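Local coordinates for FixK2 protein (Bradyrhizobium japonicum, PDB 4I2O) that binds DNA as a member of the CRP/FNR superfamily and probably acts as a transcription factor connected with nitrogen fixation, at residues 182-187 with 211-216; 163-168 with 176-181. The protein carries 1 engineered substitution. One frame throughout, in Å; residues are numbered along the deposited sequence.

How the contacts relate
Following the chain from the N terminus, helix 157-172 runs into a short turn, and contact 2 closes it by packing strand 177-179 and the residues after it back on the helix. The chain continues directly into helix 184-191, then helix 195-207 and strand 211-213, and contact 1 closes this longer excursion by joining the start of helix 184-191 to the turn after that strand. The two loops are in series, neither nested nor crossed. Strands 177-179 and 211-213 flank strand 218-221 in one antiparallel sheet. The contacts also touch: Ile187 packs on Phe164 and Leu211 on Leu165, tying helices and sheet into one DNA-binding unit.

Contact 1. Residues 182-187 with 211-216. Engineered in segment 182-187: Ser183 (natural residue Cys). With nucleotides of chain C; nucleotides of chain D.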
# COMPACT_ATOMS: atom_id res chain seq x y z
N MET A 182 -18.51 -8.74 7.02
CA MET A 182 -18.22 -7.54 7.77
C MET A 182 -19.34 -6.46 7.68
O MET A 182 -20.18 -6.45 6.73
CB MET A 182 -16.85 -6.98 7.26
CG MET A 182 -16.96 -6.24 5.90
SD MET A 182 -17.30 -7.23 4.45
CE MET A 182 -15.74 -8.05 4.07
N SER A 183 -19.30 -5.56 8.67
CA SER A 183 -20.24 -4.46 8.81
C SER A 183 -19.96 -3.35 7.82
O SER A 183 -18.91 -3.33 7.18
CB SER A 183 -20.08 -3.86 10.22
OG SER A 183 -18.78 -3.28 10.30
N ARG A 184 -20.89 -2.41 7.74
CA ARG A 184 -20.73 -1.26 6.87
C ARG A 184 -19.57 -0.38 7.36
O ARG A 184 -18.86 0.31 6.57
CB ARG A 184 -22.09 -0.45 6.84
CG ARG A 184 -23.30 -1.26 6.19
CD ARG A 184 -23.04 -1.56 4.68
NE ARG A 184 -24.29 -1.97 4.00
CZ ARG A 184 -24.57 -3.19 3.54
NH1 ARG A 184 -23.72 -4.24 3.70
NH2 ARG A 184 -25.72 -3.37 2.91
N ARG A 185 -19.36 -0.35 8.67
CA ARG A 185 -18.25 0.44 9.18
C ARG A 185 -16.91 -0.21 8.78
O ARG A 185 -15.93 0.53 8.45
CB ARG A 185 -18.35 0.48 10.71
CG ARG A 185 -17.18 1.27 11.36
CD ARG A 185 -17.36 1.34 12.90
NE ARG A 185 -18.39 2.34 13.21
CZ ARG A 185 -18.17 3.65 13.05
NH1 ARG A 185 -16.97 4.12 12.64
NH2 ARG A 185 -19.13 4.51 13.30
N ASP A 186 -16.83 -1.53 8.81
CA ASP A 186 -15.56 -2.12 8.33
C ASP A 186 -15.41 -1.83 6.84
O ASP A 186 -14.28 -1.55 6.36
CB ASP A 186 -15.59 -3.66 8.48
CG ASP A 186 -15.28 -4.13 9.88
OD1 ASP A 186 -15.18 -3.34 10.82
OD2 ASP A 186 -15.18 -5.37 10.04
N ILE A 187 -16.49 -1.92 6.06
CA ILE A 187 -16.32 -1.61 4.62
C ILE A 187 -15.84 -0.17 4.45
O ILE A 187 -14.96 0.09 3.64
CB ILE A 187 -17.60 -1.84 3.80
CG1 ILE A 187 -18.00 -3.36 3.93
CG2 ILE A 187 -17.41 -1.49 2.33
CD1 ILE A 187 -19.43 -3.62 3.37
N LEU A 211 -27.40 -4.64 -8.18
CA LEU A 211 -27.24 -5.73 -7.24
C LEU A 211 -28.58 -6.04 -6.62
O LEU A 211 -29.50 -5.24 -6.69
CB LEU A 211 -26.25 -5.38 -6.16
CG LEU A 211 -26.40 -4.11 -5.34
CD1 LEU A 211 -27.30 -4.32 -4.10
CD2 LEU A 211 -25.02 -3.65 -4.92
N GLY A 212 -28.64 -7.20 -5.99
CA GLY A 212 -29.86 -7.65 -5.31
C GLY A 212 -29.43 -7.80 -3.85
O GLY A 212 -28.26 -8.11 -3.60
N PHE A 213 -30.38 -7.67 -2.91
CA PHE A 213 -30.11 -7.94 -1.49
C PHE A 213 -31.00 -9.05 -0.99
O PHE A 213 -32.15 -9.19 -1.42
CB PHE A 213 -30.44 -6.73 -0.59
CG PHE A 213 -29.45 -5.60 -0.66
CD1 PHE A 213 -28.18 -5.77 -0.13
CD2 PHE A 213 -29.82 -4.38 -1.16
CE1 PHE A 213 -27.26 -4.70 -0.16
CE2 PHE A 213 -28.94 -3.32 -1.18
CZ PHE A 213 -27.65 -3.50 -0.68
N SER A 214 -30.47 -9.84 -0.06
CA SER A 214 -31.27 -10.83 0.66
C SER A 214 -30.96 -10.61 2.14
O SER A 214 -30.43 -11.49 2.83
CB SER A 214 -30.91 -12.24 0.24
OG SER A 214 -31.60 -12.57 -0.95
N GLY A 215 -31.23 -9.39 2.59
CA GLY A 215 -30.66 -8.93 3.84
C GLY A 215 -29.41 -8.12 3.48
O GLY A 215 -28.84 -8.26 2.40
N ALA A 216 -28.96 -7.28 4.40
CA ALA A 216 -27.91 -6.28 4.08
C ALA A 216 -26.58 -6.85 3.64
O ALA A 216 -25.83 -6.19 2.86
CB ALA A 216 -27.69 -5.36 5.31
P DA C 7 -24.24 -3.50 9.16
OP1 DA C 7 -23.91 -4.69 8.34
OP2 DA C 7 -23.20 -2.46 9.46
O5' DA C 7 -25.45 -2.70 8.53
C5' DA C 7 -26.73 -3.44 8.19
C4' DA C 7 -27.71 -2.37 7.67
O4' DA C 7 -28.16 -1.59 8.81
C3' DA C 7 -27.12 -1.41 6.65
O3' DA C 7 -27.90 -1.72 5.45
C2' DA C 7 -27.42 0.02 7.22
C1' DA C 7 -28.49 -0.31 8.30
N9 DA C 7 -28.37 0.58 9.45
C8 DA C 7 -27.28 0.77 10.27
N7 DA C 7 -27.47 1.64 11.25
C5 DA C 7 -28.82 2.02 11.09
C6 DA C 7 -29.61 2.92 11.80
N6 DA C 7 -29.10 3.55 12.87
N1 DA C 7 -30.93 3.09 11.40
C2 DA C 7 -31.30 2.38 10.30
N3 DA C 7 -30.57 1.51 9.54
C4 DA C 7 -29.37 1.38 10.00
P DT C 8 -27.74 -0.78 4.10
OP1 DT C 8 -28.27 -1.65 2.96
OP2 DT C 8 -26.47 -0.06 4.19
O5' DT C 8 -28.91 0.38 4.29
C5' DT C 8 -30.23 -0.14 4.37
C4' DT C 8 -31.15 1.03 4.64
O4' DT C 8 -30.81 1.67 5.90
C3' DT C 8 -31.04 2.17 3.60
O3' DT C 8 -32.37 2.33 3.18
C2' DT C 8 -30.58 3.45 4.30
C1' DT C 8 -30.96 3.11 5.72
N1 DT C 8 -30.10 3.73 6.82
C2 DT C 8 -30.68 4.55 7.80
O2 DT C 8 -31.86 4.91 7.82
N3 DT C 8 -29.84 4.98 8.79
C4 DT C 8 -28.47 4.68 8.89
O4 DT C 8 -27.83 5.10 9.86
C5 DT C 8 -27.90 3.84 7.84
C7 DT C 8 -26.42 3.48 7.87
C6 DT C 8 -28.73 3.38 6.87
P DC D 28 -30.80 -9.58 8.17
OP1 DC D 28 -30.66 -8.16 7.74
OP2 DC D 28 -30.06 -10.62 7.41
O5' DC D 28 -30.38 -9.74 9.71
C5' DC D 28 -30.25 -11.02 10.31
C4' DC D 28 -29.25 -10.97 11.45
O4' DC D 28 -29.81 -10.18 12.54
C3' DC D 28 -28.94 -12.30 12.09
O3' DC D 28 -27.80 -12.20 12.93
C2' DC D 28 -30.20 -12.46 12.93
C1' DC D 28 -30.28 -11.07 13.54
N1 DC D 28 -31.67 -10.72 13.91
C2 DC D 28 -32.01 -10.32 15.22
O2 DC D 28 -31.14 -10.23 16.09
N3 DC D 28 -33.32 -10.03 15.49
C4 DC D 28 -34.23 -10.14 14.53
N4 DC D 28 -35.49 -9.85 14.80
C5 DC D 28 -33.90 -10.55 13.22
C6 DC D 28 -32.62 -10.83 12.95
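One arginine spans protein and DNA: Arg184 points two guanidinium nitrogens at a single carbonyl oxygen, Ala216 O, and also grips a phosphate. This is the winged-helix form of the helix-turn-helix, with the first turn of helix 184-191 bound to the turn of the wing hairpin. NH2 of Arg184 lies 2.8 Å from Ala216 O and NH1 3.0 Å, through bent bonds of 144° and 136°. Both come from the same face of the carbonyl plane, while the oxygen sits near the guanidinium plane, at its edge. The phosphate of DT8 of chain C is held by NE of Arg184 to OP2 at 2.9 Å and by NH2 to OP1 at 3.1 Å. Arg184 CB and CG run alongside the phosphate of DA7 of chain C, and a bend at chi2 (-64°) turns the rest toward the DT8 phosphate and Ala216 O. The backbone N of Arg184 donates almost straight to OP2 of DA7 of chain C at 2.9 Å. Ser183, an engineered residue, is the N-cap; its OG accepts from Asp186 N. With a leucine in place of Arg184, Ala216 O would probably be left without either donor and the DT8 phosphate without its clamp. Phe213 approaches obliquely, CE1 lying 3.7 Å from NH2 of Arg184. The wing meets the DNA through Ala216 CB, 3.6 Å from C5' of DA7 of chain C.

Contact 2. Residues 163-168 with 176-181; sequences TFLLEM and GMMALP
Met168 N donates to Phe164 O at 2.9 Å, a helical bond that sets these two residues one turn apart, so that both can meet Leu180. They belong to helix 157-172 of the winged-helix DNA-binding domain, and the partner segment is strand 177-179, an outer strand of the wing sheet, with the residues that follow it. Leu180 splits its branches between the two helix residues. CD1 comes up to the edge of the Phe164 ring, 4.2 Å from CE2 of Phe164, whereas CD2 lies 3.8 Å from CG of Met168, and the leucine and methionine side chains cross at about a right angle. That same Met168 CG sits over one face of the Phe164 ring, so the aromatic group is met at its face from within the helix and at its edge from Leu180. Met178 reaches in from the strand. Its extended chi2 (-166°) carries SD to 3.8 Å from Met168 CB, and the turn at chi3 (-89°) then sets CE 3.8 Å from Leu165 CD2. The sulfur also packs 3.7 Å from Leu165 O. Backbone hydrogen bonds pair Met178 with Ile219 and Leu180 with Arg217, fixing the segment to the sheet, and Ile187, Tyr190 and Leu191 of helix 184-191 also touch Phe164. All five touching residues are buried and no hydrogen bond joins the two segments, so the fit probably depends on shape and the exclusion of water, with the strand's directional bonds made to the sheet instead.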
# COMPACT_ATOMS: atom_id res chain seq x y z
N THR A 163 -15.44 -1.09 -6.85
CA THR A 163 -14.19 -1.91 -6.79
C THR A 163 -14.35 -2.99 -5.71
O THR A 163 -14.05 -4.16 -5.94
CB THR A 163 -12.96 -1.06 -6.47
OG1 THR A 163 -12.85 -0.14 -7.53
CG2 THR A 163 -11.67 -1.95 -6.46
N PHE A 164 -14.80 -2.57 -4.53
CA PHE A 164 -14.95 -3.45 -3.38
C PHE A 164 -15.89 -4.59 -3.73
O PHE A 164 -15.58 -5.78 -3.48
CB PHE A 164 -15.49 -2.67 -2.19
CG PHE A 164 -16.00 -3.55 -1.07
CD1 PHE A 164 -15.07 -4.14 -0.17
CD2 PHE A 164 -17.35 -3.77 -0.91
CE1 PHE A 164 -15.49 -4.94 0.89
CE2 PHE A 164 -17.83 -4.62 0.15
CZ PHE A 164 -16.88 -5.19 1.06
N LEU A 165 -17.07 -4.29 -4.26
CA LEU A 165 -18.04 -5.37 -4.60
C LEU A 165 -17.48 -6.38 -5.60
O LEU A 165 -17.65 -7.59 -5.48
CB LEU A 165 -19.27 -4.78 -5.21
CG LEU A 165 -20.14 -4.01 -4.21
CD1 LEU A 165 -21.19 -3.10 -4.92
CD2 LEU A 165 -20.77 -4.94 -3.14
N LEU A 166 -16.79 -5.89 -6.62
CA LEU A 166 -16.13 -6.80 -7.55
C LEU A 166 -15.02 -7.66 -6.94
O LEU A 166 -14.90 -8.84 -7.29
CB LEU A 166 -15.62 -6.02 -8.76
CG LEU A 166 -16.70 -5.40 -9.69
CD1 LEU A 166 -15.99 -4.36 -10.58
CD2 LEU A 166 -17.38 -6.45 -10.54
N GLU A 167 -14.21 -7.07 -6.05
CA GLU A 167 -13.19 -7.84 -5.34
C GLU A 167 -13.86 -8.92 -4.48
O GLU A 167 -13.43 -10.11 -4.46
CB GLU A 167 -12.36 -6.91 -4.43
CG GLU A 167 -11.29 -7.70 -3.70
CD GLU A 167 -10.48 -6.90 -2.72
OE1 GLU A 167 -10.87 -5.78 -2.29
OE2 GLU A 167 -9.42 -7.41 -2.34
N MET A 168 -14.87 -8.53 -3.72
CA MET A 168 -15.55 -9.56 -2.89
C MET A 168 -16.27 -10.63 -3.70
O MET A 168 -16.30 -11.80 -3.30
CB MET A 168 -16.58 -8.87 -2.02
CG MET A 168 -16.01 -7.97 -0.91
SD MET A 168 -14.89 -8.83 0.25
CE MET A 168 -13.27 -8.34 -0.33
N GLY A 176 -22.97 -17.39 -7.34
CA GLY A 176 -23.49 -16.03 -7.61
C GLY A 176 -23.75 -15.04 -6.49
O GLY A 176 -23.98 -13.85 -6.75
N MET A 177 -23.72 -15.48 -5.23
CA MET A 177 -24.11 -14.60 -4.11
C MET A 177 -22.96 -14.46 -3.14
O MET A 177 -22.23 -15.44 -2.92
CB MET A 177 -25.36 -15.17 -3.38
CG MET A 177 -25.61 -14.35 -2.07
SD MET A 177 -27.01 -14.95 -1.11
CE MET A 177 -28.27 -13.94 -1.94
N MET A 178 -22.74 -13.23 -2.64
CA MET A 178 -21.72 -12.90 -1.66
C MET A 178 -22.36 -12.81 -0.30
O MET A 178 -23.26 -11.98 -0.08
CB MET A 178 -21.18 -11.48 -1.97
CG MET A 178 -20.89 -11.32 -3.38
SD MET A 178 -19.91 -9.83 -3.59
CE MET A 178 -21.19 -8.61 -3.81
N ALA A 179 -21.89 -13.60 0.64
CA ALA A 179 -22.32 -13.44 2.02
C ALA A 179 -21.19 -12.69 2.68
O ALA A 179 -20.09 -13.26 2.95
CB ALA A 179 -22.55 -14.80 2.69
N LEU A 180 -21.38 -11.40 2.88
CA LEU A 180 -20.27 -10.55 3.31
C LEU A 180 -20.16 -10.72 4.80
O LEU A 180 -21.21 -10.76 5.50
CB LEU A 180 -20.63 -9.08 3.03
CG LEU A 180 -20.51 -8.67 1.56
CD1 LEU A 180 -20.92 -7.17 1.47
CD2 LEU A 180 -19.13 -8.96 0.95
N PRO A 181 -18.95 -10.90 5.32
CA PRO A 181 -18.90 -11.16 6.78
C PRO A 181 -18.80 -9.90 7.62
O PRO A 181 -19.00 -10.03 8.85
CB PRO A 181 -17.60 -11.95 6.97
CG PRO A 181 -16.67 -11.39 5.81
CD PRO A 181 -17.69 -11.30 4.63